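Local coordinates for protein DNA ligase (Aquifex aeolicus, PDB 3QWU) that probably joins nucleic acid ends through an ATP-dependent nucleotidyl-transfer reaction, and holds adenosine and calcium in its structure, at residues F25-N33 / R41-F49; T242-L250 / V351-L359. One frame throughout, in Å; residues are numbered along the deposited sequence.

Interaction 1. Residues F25-N33 / R41-F49; sequences FGLEYLRFN and RGTAIFKDF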
ATOM      1  N   PHE A  25     -20.525  19.113 -25.353  1.00 57.86           N
ATOM      2  CA  PHE A  25     -20.732  19.090 -26.794  1.00 58.00           C
ATOM      3  C   PHE A  25     -22.175  19.299 -27.206  1.00 59.45           C
ATOM      4  O   PHE A  25     -22.577  18.841 -28.275  1.00 59.41           O
ATOM      5  CB  PHE A  25     -20.191  17.796 -27.404  1.00 56.29           C
ATOM      6  CG  PHE A  25     -18.703  17.738 -27.418  1.00 56.62           C
ATOM      7  CD1 PHE A  25     -17.999  17.319 -26.300  1.00 56.21           C
ATOM      8  CD2 PHE A  25     -17.996  18.125 -28.548  1.00 56.32           C
ATOM      9  CE1 PHE A  25     -16.625  17.282 -26.320  1.00 54.77           C
ATOM     10  CE2 PHE A  25     -16.637  18.091 -28.573  1.00 55.60           C
ATOM     11  CZ  PHE A  25     -15.940  17.668 -27.459  1.00 55.89           C
ATOM     12  N   GLY A  26     -22.938  20.012 -26.377  1.00 60.83           N
ATOM     13  CA  GLY A  26     -24.349  20.279 -26.660  1.00 62.44           C
ATOM     14  C   GLY A  26     -25.301  19.210 -26.152  1.00 62.59           C
ATOM     15  O   GLY A  26     -26.498  19.282 -26.382  1.00 64.00           O
ATOM     16  N   LEU A  27     -24.777  18.219 -25.457  1.00 61.39           N
ATOM     17  CA  LEU A  27     -25.581  17.098 -25.017  1.00 61.92           C
ATOM     18  C   LEU A  27     -25.675  17.194 -23.525  1.00 62.41           C
ATOM     19  O   LEU A  27     -24.678  17.475 -22.851  1.00 62.38           O
ATOM     20  CB  LEU A  27     -24.938  15.745 -25.373  1.00 60.34           C
ATOM     21  CG  LEU A  27     -24.764  15.295 -26.827  1.00 60.30           C
ATOM     22  CD1 LEU A  27     -23.739  16.154 -27.569  1.00 59.41           C
ATOM     23  CD2 LEU A  27     -24.328  13.816 -26.857  1.00 58.91           C
ATOM     24  N   GLU A  28     -26.870  16.919 -23.018  1.00 63.47           N
ATOM     25  CA  GLU A  28     -27.141  16.881 -21.587  1.00 63.58           C
ATOM     26  C   GLU A  28     -27.434  15.431 -21.267  1.00 62.27           C
ATOM     27  O   GLU A  28     -28.245  14.820 -21.963  1.00 61.96           O
ATOM     28  CB  GLU A  28     -28.340  17.759 -21.270  1.00 65.59           C
ATOM     29  CG  GLU A  28     -28.236  18.407 -19.905  1.00 67.54           C
ATOM     30  CD  GLU A  28     -29.326  19.477 -19.677  1.00 70.20           C
ATOM     31  OE1 GLU A  28     -29.946  19.965 -20.656  1.00 67.91           O
ATOM     32  OE2 GLU A  28     -29.550  19.819 -18.500  1.00 70.82           O
ATOM     33  N   TYR A  29     -26.759  14.871 -20.261  1.00 60.18           N
ATOM     34  CA  TYR A  29     -26.876  13.435 -19.994  1.00 59.32           C
ATOM     35  C   TYR A  29     -26.678  13.117 -18.523  1.00 59.25           C
ATOM     36  O   TYR A  29     -26.246  13.972 -17.754  1.00 59.65           O
ATOM     37  CB  TYR A  29     -25.921  12.595 -20.894  1.00 57.23           C
ATOM     38  CG  TYR A  29     -24.418  12.785 -20.692  1.00 55.74           C
ATOM     39  CD1 TYR A  29     -23.609  11.760 -20.193  1.00 55.94           C
ATOM     40  CD2 TYR A  29     -23.796  13.971 -21.040  1.00 56.49           C
ATOM     41  CE1 TYR A  29     -22.209  11.933 -20.044  1.00 53.57           C
ATOM     42  CE2 TYR A  29     -22.406  14.161 -20.886  1.00 55.33           C
ATOM     43  CZ  TYR A  29     -21.618  13.147 -20.389  1.00 54.46           C
ATOM     44  OH  TYR A  29     -20.263  13.394 -20.232  1.00 51.83           O
ATOM     45  N   LEU A  30     -27.048  11.900 -18.132  1.00 59.18           N
ATOM     46  CA  LEU A  30     -26.801  11.401 -16.776  1.00 59.39           C
ATOM     47  C   LEU A  30     -25.667  10.394 -16.845  1.00 57.78           C
ATOM     48  O   LEU A  30     -25.616   9.587 -17.781  1.00 56.74           O
ATOM     49  CB  LEU A  30     -28.061  10.767 -16.212  1.00 60.90           C
ATOM     50  CG  LEU A  30     -29.233  11.752 -15.997  1.00 62.80           C
ATOM     51  CD1 LEU A  30     -29.998  12.114 -17.328  1.00 64.30           C
ATOM     52  CD2 LEU A  30     -30.182  11.207 -14.977  1.00 58.43           C
ATOM     53  N   ARG A  31     -24.749  10.460 -15.879  1.00 57.82           N
ATOM     54  CA  ARG A  31     -23.527   9.651 -15.890  1.00 56.34           C
ATOM     55  C   ARG A  31     -23.346   8.888 -14.597  1.00 57.17           C
ATOM     56  O   ARG A  31     -23.349   9.479 -13.519  1.00 58.25           O
ATOM     57  CB  ARG A  31     -22.319  10.560 -16.070  1.00 55.83           C
ATOM     58  CG  ARG A  31     -20.986   9.832 -16.106  1.00 54.42           C
ATOM     59  CD  ARG A  31     -19.851  10.795 -16.323  1.00 54.89           C
ATOM     60  NE  ARG A  31     -19.527  11.568 -15.122  1.00 56.55           N
ATOM     61  CZ  ARG A  31     -18.722  11.168 -14.128  1.00 52.24           C
ATOM     62  NH1 ARG A  31     -18.153   9.982 -14.130  1.00 50.90           N
ATOM     63  NH2 ARG A  31     -18.489  11.974 -13.116  1.00 52.30           N
ATOM     64  N   PHE A  32     -23.171   7.578 -14.704  1.00 57.23           N
ATOM     65  CA  PHE A  32     -22.906   6.738 -13.528  1.00 58.11           C
ATOM     66  C   PHE A  32     -21.459   6.877 -13.082  1.00 58.04           C
ATOM     67  O   PHE A  32     -20.536   6.386 -13.743  1.00 56.59           O
ATOM     68  CB  PHE A  32     -23.262   5.268 -13.800  1.00 57.66           C
ATOM     69  CG  PHE A  32     -24.698   4.956 -13.513  1.00 58.66           C
ATOM     70  CD1 PHE A  32     -25.662   5.109 -14.485  1.00 58.90           C
ATOM     71  CD2 PHE A  32     -25.089   4.565 -12.244  1.00 59.69           C
ATOM     72  CE1 PHE A  32     -27.006   4.829 -14.193  1.00 62.74           C
ATOM     73  CE2 PHE A  32     -26.435   4.306 -11.924  1.00 61.74           C
ATOM     74  CZ  PHE A  32     -27.392   4.428 -12.892  1.00 62.61           C
ATOM     75  N   ASN A  33     -21.261   7.556 -11.961  1.00 60.05           N
ATOM     76  CA  ASN A  33     -19.921   7.861 -11.480  1.00 60.28           C
ATOM     77  C   ASN A  33     -19.284   6.657 -10.802  1.00 60.04           C
ATOM     78  O   ASN A  33     -18.074   6.500 -10.826  1.00 58.35           O
ATOM     79  CB  ASN A  33     -19.971   9.036 -10.506  1.00 62.31           C
ATOM     80  CG  ASN A  33     -18.600   9.448 -10.036  1.00 62.92           C
ATOM     81  OD1 ASN A  33     -17.852  10.075 -10.776  1.00 65.07           O
ATOM     82  ND2 ASN A  33     -18.257   9.089  -8.792  1.00 66.50           N
ATOM     83  N   ARG A  41     -20.470   1.452 -13.559  1.00 49.52           N
ATOM     84  CA  ARG A  41     -19.835   2.774 -13.735  1.00 48.04           C
ATOM     85  C   ARG A  41     -19.540   3.092 -15.200  1.00 45.72           C
ATOM     86  O   ARG A  41     -19.083   2.252 -15.930  1.00 45.26           O
ATOM     87  CB  ARG A  41     -18.520   2.802 -12.928  1.00 47.55           C
ATOM     88  CG  ARG A  41     -17.548   3.902 -13.291  1.00 47.65           C
ATOM     89  CD  ARG A  41     -16.392   4.049 -12.290  1.00 47.73           C
ATOM     90  NE  ARG A  41     -15.551   5.189 -12.676  1.00 47.75           N
ATOM     91  CZ  ARG A  41     -14.490   5.133 -13.489  1.00 48.97           C
ATOM     92  NH1 ARG A  41     -14.079   3.968 -14.016  1.00 49.22           N
ATOM     93  NH2 ARG A  41     -13.820   6.254 -13.778  1.00 47.30           N
ATOM     94  N   GLY A  42     -19.778   4.320 -15.617  1.00 44.27           N
ATOM     95  CA  GLY A  42     -19.534   4.712 -16.989  1.00 42.86           C
ATOM     96  C   GLY A  42     -20.803   4.709 -17.809  1.00 42.59           C
ATOM     97  O   GLY A  42     -20.830   5.224 -18.927  1.00 42.29           O
ATOM     98  N   THR A  43     -21.854   4.128 -17.251  1.00 42.22           N
ATOM     99  CA  THR A  43     -23.144   4.094 -17.908  1.00 42.51           C
ATOM    100  C   THR A  43     -23.623   5.521 -18.067  1.00 42.17           C
ATOM    101  O   THR A  43     -23.515   6.320 -17.136  1.00 42.66           O
ATOM    102  CB  THR A  43     -24.126   3.222 -17.101  1.00 43.92           C
ATOM    103  OG1 THR A  43     -23.622   1.876 -17.113  1.00 43.57           O
ATOM    104  CG2 THR A  43     -25.557   3.276 -17.655  1.00 43.05           C
ATOM    105  N   ALA A  44     -24.082   5.830 -19.275  1.00 41.33           N
ATOM    106  CA  ALA A  44     -24.437   7.182 -19.692  1.00 41.48           C
ATOM    107  C   ALA A  44     -25.831   7.085 -20.213  1.00 42.83           C
ATOM    108  O   ALA A  44     -26.068   6.309 -21.128  1.00 42.03           O
ATOM    109  CB  ALA A  44     -23.549   7.639 -20.798  1.00 40.33           C
ATOM    110  N   ILE A  45     -26.741   7.859 -19.629  1.00 44.78           N
ATOM    111  CA  ILE A  45     -28.143   7.875 -20.038  1.00 46.77           C
ATOM    112  C   ILE A  45     -28.387   9.140 -20.849  1.00 48.14           C
ATOM    113  O   ILE A  45     -28.328  10.243 -20.301  1.00 48.46           O
ATOM    114  CB  ILE A  45     -29.128   7.874 -18.825  1.00 48.91           C
ATOM    115  CG1 ILE A  45     -28.840   6.674 -17.911  1.00 48.48           C
ATOM    116  CG2 ILE A  45     -30.606   7.869 -19.316  1.00 47.29           C
ATOM    117  CD1 ILE A  45     -29.480   6.742 -16.530  1.00 48.78           C
ATOM    118  N   PHE A  46     -28.676   8.967 -22.141  1.00 48.44           N
ATOM    119  CA  PHE A  46     -29.050  10.056 -23.002  1.00 50.12           C
ATOM    120  C   PHE A  46     -30.536   9.999 -23.228  1.00 52.77           C
ATOM    121  O   PHE A  46     -31.162   8.980 -22.991  1.00 54.00           O
ATOM    122  CB  PHE A  46     -28.310   9.934 -24.324  1.00 49.06           C
ATOM    123  CG  PHE A  46     -26.816  10.110 -24.199  1.00 47.94           C
ATOM    124  CD1 PHE A  46     -26.242  11.378 -24.294  1.00 48.92           C
ATOM    125  CD2 PHE A  46     -25.991   9.013 -23.985  1.00 48.20           C
ATOM    126  CE1 PHE A  46     -24.859  11.562 -24.205  1.00 48.04           C
ATOM    127  CE2 PHE A  46     -24.599   9.178 -23.896  1.00 49.95           C
ATOM    128  CZ  PHE A  46     -24.035  10.472 -23.999  1.00 48.51           C
ATOM    129  N   LYS A  47     -31.122  11.080 -23.711  1.00 55.23           N
ATOM    130  CA  LYS A  47     -32.585  11.116 -23.860  1.00 58.03           C
ATOM    131  C   LYS A  47     -33.082  10.005 -24.796  1.00 57.72           C
ATOM    132  O   LYS A  47     -34.121   9.403 -24.547  1.00 59.18           O
ATOM    133  CB  LYS A  47     -33.037  12.493 -24.342  1.00 59.62           C
ATOM    134  CG  LYS A  47     -34.574  12.644 -24.574  1.00 65.10           C
ATOM    135  CD  LYS A  47     -34.969  12.657 -26.092  1.00 67.76           C
ATOM    136  CE  LYS A  47     -36.466  12.332 -26.349  1.00 70.37           C
ATOM    137  NZ  LYS A  47     -36.634  11.694 -27.698  1.00 69.79           N
ATOM    138  N   ASP A  48     -32.332   9.728 -25.860  1.00 56.12           N
ATOM    139  CA  ASP A  48     -32.778   8.801 -26.925  1.00 56.18           C
ATOM    140  C   ASP A  48     -32.253   7.379 -26.741  1.00 54.53           C
ATOM    141  O   ASP A  48     -32.738   6.456 -27.420  1.00 54.83           O
ATOM    142  CB  ASP A  48     -32.311   9.287 -28.324  1.00 55.78           C
ATOM    143  CG  ASP A  48     -32.973  10.572 -28.763  1.00 58.35           C
ATOM    144  OD1 ASP A  48     -34.200  10.591 -28.945  1.00 60.74           O
ATOM    145  OD2 ASP A  48     -32.251  11.565 -28.949  1.00 62.37           O
ATOM    146  N   PHE A  49     -31.236   7.212 -25.887  1.00 52.27           N
ATOM    147  CA  PHE A  49     -30.669   5.896 -25.621  1.00 50.96           C
ATOM    148  C   PHE A  49     -29.712   5.844 -24.435  1.00 49.40           C
ATOM    149  O   PHE A  49     -29.218   6.875 -23.989  1.00 49.11           O
ATOM    150  CB  PHE A  49     -29.923   5.360 -26.848  1.00 49.11           C
ATOM    151  CG  PHE A  49     -28.977   6.331 -27.451  1.00 48.64           C
ATOM    152  CD1 PHE A  49     -29.379   7.131 -28.535  1.00 48.08           C
ATOM    153  CD2 PHE A  49     -27.675   6.456 -26.946  1.00 45.48           C
ATOM    154  CE1 PHE A  49     -28.502   8.036 -29.104  1.00 49.03           C
ATOM    155  CE2 PHE A  49     -26.778   7.361 -27.502  1.00 44.87           C
ATOM    156  CZ  PHE A  49     -27.168   8.152 -28.584  1.00 47.94           C
TER
HETATM  157  O   HOH W   1     -29.363  13.474 -24.353  1.00 40.62           O
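Tyr29 CG sits between its backbone N and carbonyl carbon (chi1 65°), and Phe46 CG lies beside its own N, anti to the carbonyl carbon (chi1 -66°); with these rotamers the two side chains run alongside each other, pointing the same way. Their planes are only 14° apart, but the rings are slid so far that they barely overlap; what lies over the Phe46 face is Tyr29 CB, a CH-pi contact 4.0 Å from the ring centroid. Leu27 adds its CD2 at 3.5 Å from Phe46 CE1. At the far end of the Tyr29 ring, OH is held by the backbone N of Ile104.

Leu30 and Ile45 project from the other sheet face, CB to CB 4.0 Å. The backbones carry the register: Leu30 N to Ile45 O (3.0 Å) and Ile45 N to Leu30 O (2.8 Å) mark a hydrogen-bonded pair, and Arg31 opposite Ala44 is non-hydrogen-bonded. Phe32 continues the pairing, its N bonded to Thr43 O (2.8 Å) and its O taking Gly42 N. The Phe32 ring lies alongside Thr43, with Phe32 CD1 3.6 Å from Thr43 CB, and Ile45 CD1 reaches it obliquely. Strands 27-32 and 44-45 thus form an antiparallel beta hairpin, the central pair of a four-stranded sheet; the hairpin's loop-side end nears the adenosine pocket, the side chain of Arg41 being about 9 Å from the bound adenosine.

Interaction 2. Residues T242-L250 / V351-L359; sequences TNAKNMLQL and VFLNMTGLL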
ATOM      1  N   THR A 242       6.068   3.275 -13.196  1.00 35.41           N
ATOM      2  CA  THR A 242       5.532   4.512 -13.724  1.00 36.17           C
ATOM      3  C   THR A 242       4.538   5.109 -12.776  1.00 37.02           C
ATOM      4  O   THR A 242       4.148   6.210 -12.974  1.00 38.20           O
ATOM      5  CB  THR A 242       4.839   4.322 -15.076  1.00 35.84           C
ATOM      6  OG1 THR A 242       3.811   3.391 -14.884  1.00 34.25           O
ATOM      7  CG2 THR A 242       5.826   3.767 -16.143  1.00 34.53           C
ATOM      8  N   ASN A 243       4.119   4.395 -11.743  1.00 38.84           N
ATOM      9  CA  ASN A 243       3.208   4.972 -10.753  1.00 40.10           C
ATOM     10  C   ASN A 243       3.879   5.516  -9.495  1.00 40.30           C
ATOM     11  O   ASN A 243       3.203   5.805  -8.503  1.00 39.61           O
ATOM     12  CB  ASN A 243       2.182   3.936 -10.354  1.00 40.53           C
ATOM     13  CG  ASN A 243       0.929   4.113 -11.110  1.00 45.97           C
ATOM     14  OD1 ASN A 243      -0.030   4.741 -10.598  1.00 51.19           O
ATOM     15  ND2 ASN A 243       0.921   3.650 -12.386  1.00 49.16           N
ATOM     16  N   ALA A 244       5.205   5.607  -9.510  1.00 40.27           N
ATOM     17  CA  ALA A 244       5.938   6.120  -8.346  1.00 41.06           C
ATOM     18  C   ALA A 244       5.430   7.507  -7.914  1.00 41.75           C
ATOM     19  O   ALA A 244       5.190   7.718  -6.754  1.00 42.11           O
ATOM     20  CB  ALA A 244       7.428   6.186  -8.635  1.00 40.37           C
ATOM     21  N   LYS A 245       5.306   8.446  -8.853  1.00 41.73           N
ATOM     22  CA  LYS A 245       4.968   9.842  -8.533  1.00 43.05           C
ATOM     23  C   LYS A 245       3.566   9.948  -7.936  1.00 44.81           C
ATOM     24  O   LYS A 245       3.199  10.932  -7.281  1.00 43.95           O
ATOM     25  CB  LYS A 245       5.111  10.709  -9.776  1.00 42.25           C
ATOM     26  CG  LYS A 245       6.572  10.887 -10.162  1.00 41.72           C
ATOM     27  CD  LYS A 245       6.769  11.526 -11.516  1.00 42.03           C
ATOM     28  CE  LYS A 245       8.228  11.847 -11.843  1.00 40.48           C
ATOM     29  NZ  LYS A 245       8.311  12.650 -13.093  1.00 40.95           N
ATOM     30  N   ASN A 246       2.860   8.833  -8.082  1.00 46.28           N
ATOM     31  CA  ASN A 246       1.443   8.691  -7.886  1.00 48.14           C
ATOM     32  C   ASN A 246       1.157   7.996  -6.611  1.00 48.53           C
ATOM     33  O   ASN A 246       0.014   7.702  -6.334  1.00 48.41           O
ATOM     34  CB  ASN A 246       0.934   7.769  -9.020  1.00 48.52           C
ATOM     35  CG  ASN A 246      -0.327   8.236  -9.612  1.00 52.21           C
ATOM     36  OD1 ASN A 246      -0.473   8.186 -10.847  1.00 57.46           O
ATOM     37  ND2 ASN A 246      -1.253   8.749  -8.764  1.00 52.67           N
ATOM     38  N   MET A 247       2.202   7.697  -5.842  1.00 50.23           N
ATOM     39  CA  MET A 247       2.094   6.774  -4.694  1.00 51.81           C
ATOM     40  C   MET A 247       1.229   7.215  -3.533  1.00 53.76           C
ATOM     41  O   MET A 247       0.907   6.383  -2.709  1.00 53.86           O
ATOM     42  CB  MET A 247       3.463   6.422  -4.117  1.00 52.04           C
ATOM     43  CG  MET A 247       3.962   5.102  -4.553  1.00 53.87           C
ATOM     44  SD  MET A 247       5.563   4.738  -3.822  1.00 59.73           S
ATOM     45  CE  MET A 247       6.165   3.639  -5.144  1.00 51.23           C
ATOM     46  N   LEU A 248       0.910   8.497  -3.408  1.00 55.49           N
ATOM     47  CA  LEU A 248       0.137   8.922  -2.247  1.00 58.23           C
ATOM     48  C   LEU A 248      -1.347   8.671  -2.540  1.00 60.24           C
ATOM     49  O   LEU A 248      -2.134   8.442  -1.634  1.00 61.02           O
ATOM     50  CB  LEU A 248       0.456  10.377  -1.868  1.00 58.82           C
ATOM     51  CG  LEU A 248       1.932  10.671  -1.489  1.00 57.98           C
ATOM     52  CD1 LEU A 248       2.139  12.135  -1.131  1.00 57.00           C
ATOM     53  CD2 LEU A 248       2.420   9.786  -0.341  1.00 57.29           C
ATOM     54  N   GLN A 249      -1.679   8.601  -3.824  1.00 61.68           N
ATOM     55  CA  GLN A 249      -3.029   8.284  -4.284  1.00 63.75           C
ATOM     56  C   GLN A 249      -3.239   6.763  -4.507  1.00 64.42           C
ATOM     57  O   GLN A 249      -3.811   6.381  -5.522  1.00 64.63           O
ATOM     58  CB  GLN A 249      -3.321   9.030  -5.625  1.00 63.62           C
ATOM     59  CG  GLN A 249      -2.553  10.357  -5.892  1.00 64.92           C
ATOM     60  CD  GLN A 249      -2.902  11.517  -4.926  1.00 69.13           C
ATOM     61  OE1 GLN A 249      -2.065  11.940  -4.118  1.00 70.40           O
ATOM     62  NE2 GLN A 249      -4.120  12.052  -5.039  1.00 70.91           N
ATOM     63  N   LEU A 250      -2.793   5.903  -3.585  1.00 65.89           N
ATOM     64  CA  LEU A 250      -2.815   4.442  -3.798  1.00 66.43           C
ATOM     65  C   LEU A 250      -3.978   3.715  -3.164  1.00 68.27           C
ATOM     66  O   LEU A 250      -4.122   3.743  -1.949  1.00 69.96           O
ATOM     67  CB  LEU A 250      -1.572   3.779  -3.205  1.00 66.56           C
ATOM     68  CG  LEU A 250      -0.223   3.827  -3.919  1.00 66.38           C
ATOM     69  CD1 LEU A 250       0.818   3.102  -3.036  1.00 66.74           C
ATOM     70  CD2 LEU A 250      -0.262   3.263  -5.343  1.00 65.12           C
ATOM     71  N   VAL A 351       0.937  17.983 -11.876  1.00 42.27           N
ATOM     72  CA  VAL A 351       1.811  18.241 -10.734  1.00 42.91           C
ATOM     73  C   VAL A 351       1.203  17.523  -9.539  1.00 43.37           C
ATOM     74  O   VAL A 351       0.068  17.835  -9.169  1.00 44.72           O
ATOM     75  CB  VAL A 351       1.879  19.791 -10.388  1.00 44.93           C
ATOM     76  CG1 VAL A 351       2.706  20.057  -9.119  1.00 42.67           C
ATOM     77  CG2 VAL A 351       2.411  20.638 -11.598  1.00 43.12           C
ATOM     78  N   PHE A 352       1.944  16.586  -8.946  1.00 42.20           N
ATOM     79  CA  PHE A 352       1.521  15.863  -7.739  1.00 42.09           C
ATOM     80  C   PHE A 352       1.913  16.639  -6.473  1.00 43.37           C
ATOM     81  O   PHE A 352       3.054  16.542  -5.996  1.00 43.60           O
ATOM     82  CB  PHE A 352       2.183  14.472  -7.731  1.00 41.89           C
ATOM     83  CG  PHE A 352       1.781  13.620  -8.913  1.00 41.81           C
ATOM     84  CD1 PHE A 352       0.680  12.779  -8.839  1.00 42.58           C
ATOM     85  CD2 PHE A 352       2.454  13.735 -10.127  1.00 42.65           C
ATOM     86  CE1 PHE A 352       0.287  12.034  -9.947  1.00 44.50           C
ATOM     87  CE2 PHE A 352       2.062  13.000 -11.237  1.00 42.33           C
ATOM     88  CZ  PHE A 352       1.007  12.137 -11.149  1.00 42.46           C
ATOM     89  N   LEU A 353       0.954  17.387  -5.923  1.00 43.87           N
ATOM     90  CA  LEU A 353       1.213  18.357  -4.860  1.00 44.98           C
ATOM     91  C   LEU A 353       1.595  17.699  -3.556  1.00 44.23           C
ATOM     92  O   LEU A 353       2.388  18.252  -2.789  1.00 43.34           O
ATOM     93  CB  LEU A 353      -0.032  19.229  -4.572  1.00 46.57           C
ATOM     94  CG  LEU A 353      -0.422  20.495  -5.349  1.00 48.22           C
ATOM     95  CD1 LEU A 353       0.304  20.732  -6.685  1.00 48.75           C
ATOM     96  CD2 LEU A 353      -1.935  20.431  -5.563  1.00 48.91           C
ATOM     97  N   ASN A 354       0.989  16.549  -3.289  1.00 43.06           N
ATOM     98  CA  ASN A 354       1.256  15.844  -2.047  1.00 43.33           C
ATOM     99  C   ASN A 354       2.599  15.151  -2.071  1.00 41.49           C
ATOM    100  O   ASN A 354       3.343  15.239  -1.125  1.00 43.24           O
ATOM    101  CB  ASN A 354       0.088  14.928  -1.653  1.00 43.48           C
ATOM    102  CG  ASN A 354      -1.170  15.756  -1.189  1.00 47.57           C
ATOM    103  OD1 ASN A 354      -2.324  15.303  -1.285  1.00 47.76           O
ATOM    104  ND2 ASN A 354      -0.925  16.988  -0.743  1.00 49.51           N
ATOM    105  N   MET A 355       2.955  14.538  -3.175  1.00 39.59           N
ATOM    106  CA  MET A 355       4.285  13.987  -3.306  1.00 38.17           C
ATOM    107  C   MET A 355       5.286  15.104  -3.255  1.00 38.46           C
ATOM    108  O   MET A 355       6.333  14.960  -2.595  1.00 39.38           O
ATOM    109  CB  MET A 355       4.462  13.228  -4.622  1.00 36.73           C
ATOM    110  CG  MET A 355       5.761  12.489  -4.718  1.00 37.29           C
ATOM    111  SD  MET A 355       5.962  11.309  -3.338  1.00 42.70           S
ATOM    112  CE  MET A 355       5.283   9.844  -4.131  1.00 38.03           C
ATOM    113  N   THR A 356       4.964  16.200  -3.952  1.00 37.49           N
ATOM    114  CA  THR A 356       5.801  17.388  -3.998  1.00 37.25           C
ATOM    115  C   THR A 356       6.076  17.906  -2.596  1.00 38.13           C
ATOM    116  O   THR A 356       7.259  18.035  -2.210  1.00 38.38           O
ATOM    117  CB  THR A 356       5.209  18.488  -4.936  1.00 37.45           C
ATOM    118  OG1 THR A 356       5.302  18.034  -6.301  1.00 38.00           O
ATOM    119  CG2 THR A 356       5.998  19.855  -4.783  1.00 35.45           C
ATOM    120  N   GLY A 357       5.016  18.164  -1.823  1.00 38.47           N
ATOM    121  CA  GLY A 357       5.162  18.603  -0.401  1.00 39.41           C
ATOM    122  C   GLY A 357       5.852  17.565   0.505  1.00 38.79           C
ATOM    123  O   GLY A 357       6.627  17.894   1.380  1.00 39.79           O
ATOM    124  N   LEU A 358       5.603  16.279   0.293  1.00 37.92           N
ATOM    125  CA  LEU A 358       6.210  15.267   1.152  1.00 36.66           C
ATOM    126  C   LEU A 358       7.720  15.205   0.911  1.00 35.60           C
ATOM    127  O   LEU A 358       8.509  15.227   1.833  1.00 35.83           O
ATOM    128  CB  LEU A 358       5.567  13.914   0.882  1.00 36.30           C
ATOM    129  CG  LEU A 358       6.146  12.682   1.662  1.00 36.45           C
ATOM    130  CD1 LEU A 358       6.023  12.947   3.149  1.00 34.53           C
ATOM    131  CD2 LEU A 358       5.348  11.431   1.242  1.00 34.38           C
ATOM    132  N   LEU A 359       8.127  15.137  -0.342  1.00 35.02           N
ATOM    133  CA  LEU A 359       9.548  15.041  -0.650  1.00 35.07           C
ATOM    134  C   LEU A 359      10.306  16.300  -0.172  1.00 36.14           C
ATOM    135  O   LEU A 359      11.405  16.193   0.379  1.00 38.27           O
ATOM    136  CB  LEU A 359       9.760  14.747  -2.139  1.00 33.85           C
ATOM    137  CG  LEU A 359       9.290  13.408  -2.765  1.00 31.89           C
ATOM    138  CD1 LEU A 359       9.719  13.327  -4.243  1.00 27.96           C
ATOM    139  CD2 LEU A 359       9.818  12.193  -2.065  1.00 34.02           C
TER
HETATM  140  O   HOH W   2       0.486  13.763  -5.034  1.00 29.01           O
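Phe352 and Met355, at the turn from strand 343-352 into helix 353-363, pack against the loop that follows helix 233-242; Phe352 holds the N-cap position of the later helix. The dense part centres on the carbonyl of Lys245. Its O lies over one face of the Phe352 ring, 3.4 Å from Phe352 CG, while Lys245 CB touches the ring at CD2. The lysine chain then extends away, and its NZ bonds to Tyr303 O. Asn246 reaches the same ring obliquely, Asn246 ND2 3.8 Å from Phe352 CE1, with amide and ring planes 62° apart.

Met355 fills the neighbouring place. Its CG is anti to the backbone N (chi1 -172°), and bends at the next two torsions bring Met355 CE to 3.4 Å from Ala244 O and 3.9 Å from Met247 CB. Leu289 of helix 276-299 packs on Ala244 and Met247 as well, so this inner side is walled by a third element. Leu248 belongs to the packed part too: it points at the helix, and its CD2 comes 3.7 Å from Leu358 CD2, with Leu260 of the second subunit also packing on Leu358.

The side of Asn354 and Gln249 is looser. Asn354 is exposed and Gln249 partly so. No direct hydrogen bond crosses between the segments; polar contact here runs through one water, which donates to Gln249 OE1 (3.3 Å) and accepts from Met355 N at 3.2 Å.

How the interactions relate
Interaction 1 and interaction 2 lie about 32 Å apart between centres, with nearest atoms about 13 Å apart, and they share no strand, sheet or helix. They follow in series: the hairpin of 25-33 and 41-49 is complete before 242-250 begins. The first is local, bridging seven residues within one antiparallel sheet near the adenosine pocket. The second joins segments separated by 100 residues, packing the loop after helix 233-242 against the junction of strand 343-352 and helix 353-363. Both of its segments fall in the C-terminal ligase family region, close in sequence to the calcium ligand Asp239. The two contacts thus belong to different parts of the probable ligase, with interaction 1 on the nucleotide-binding side.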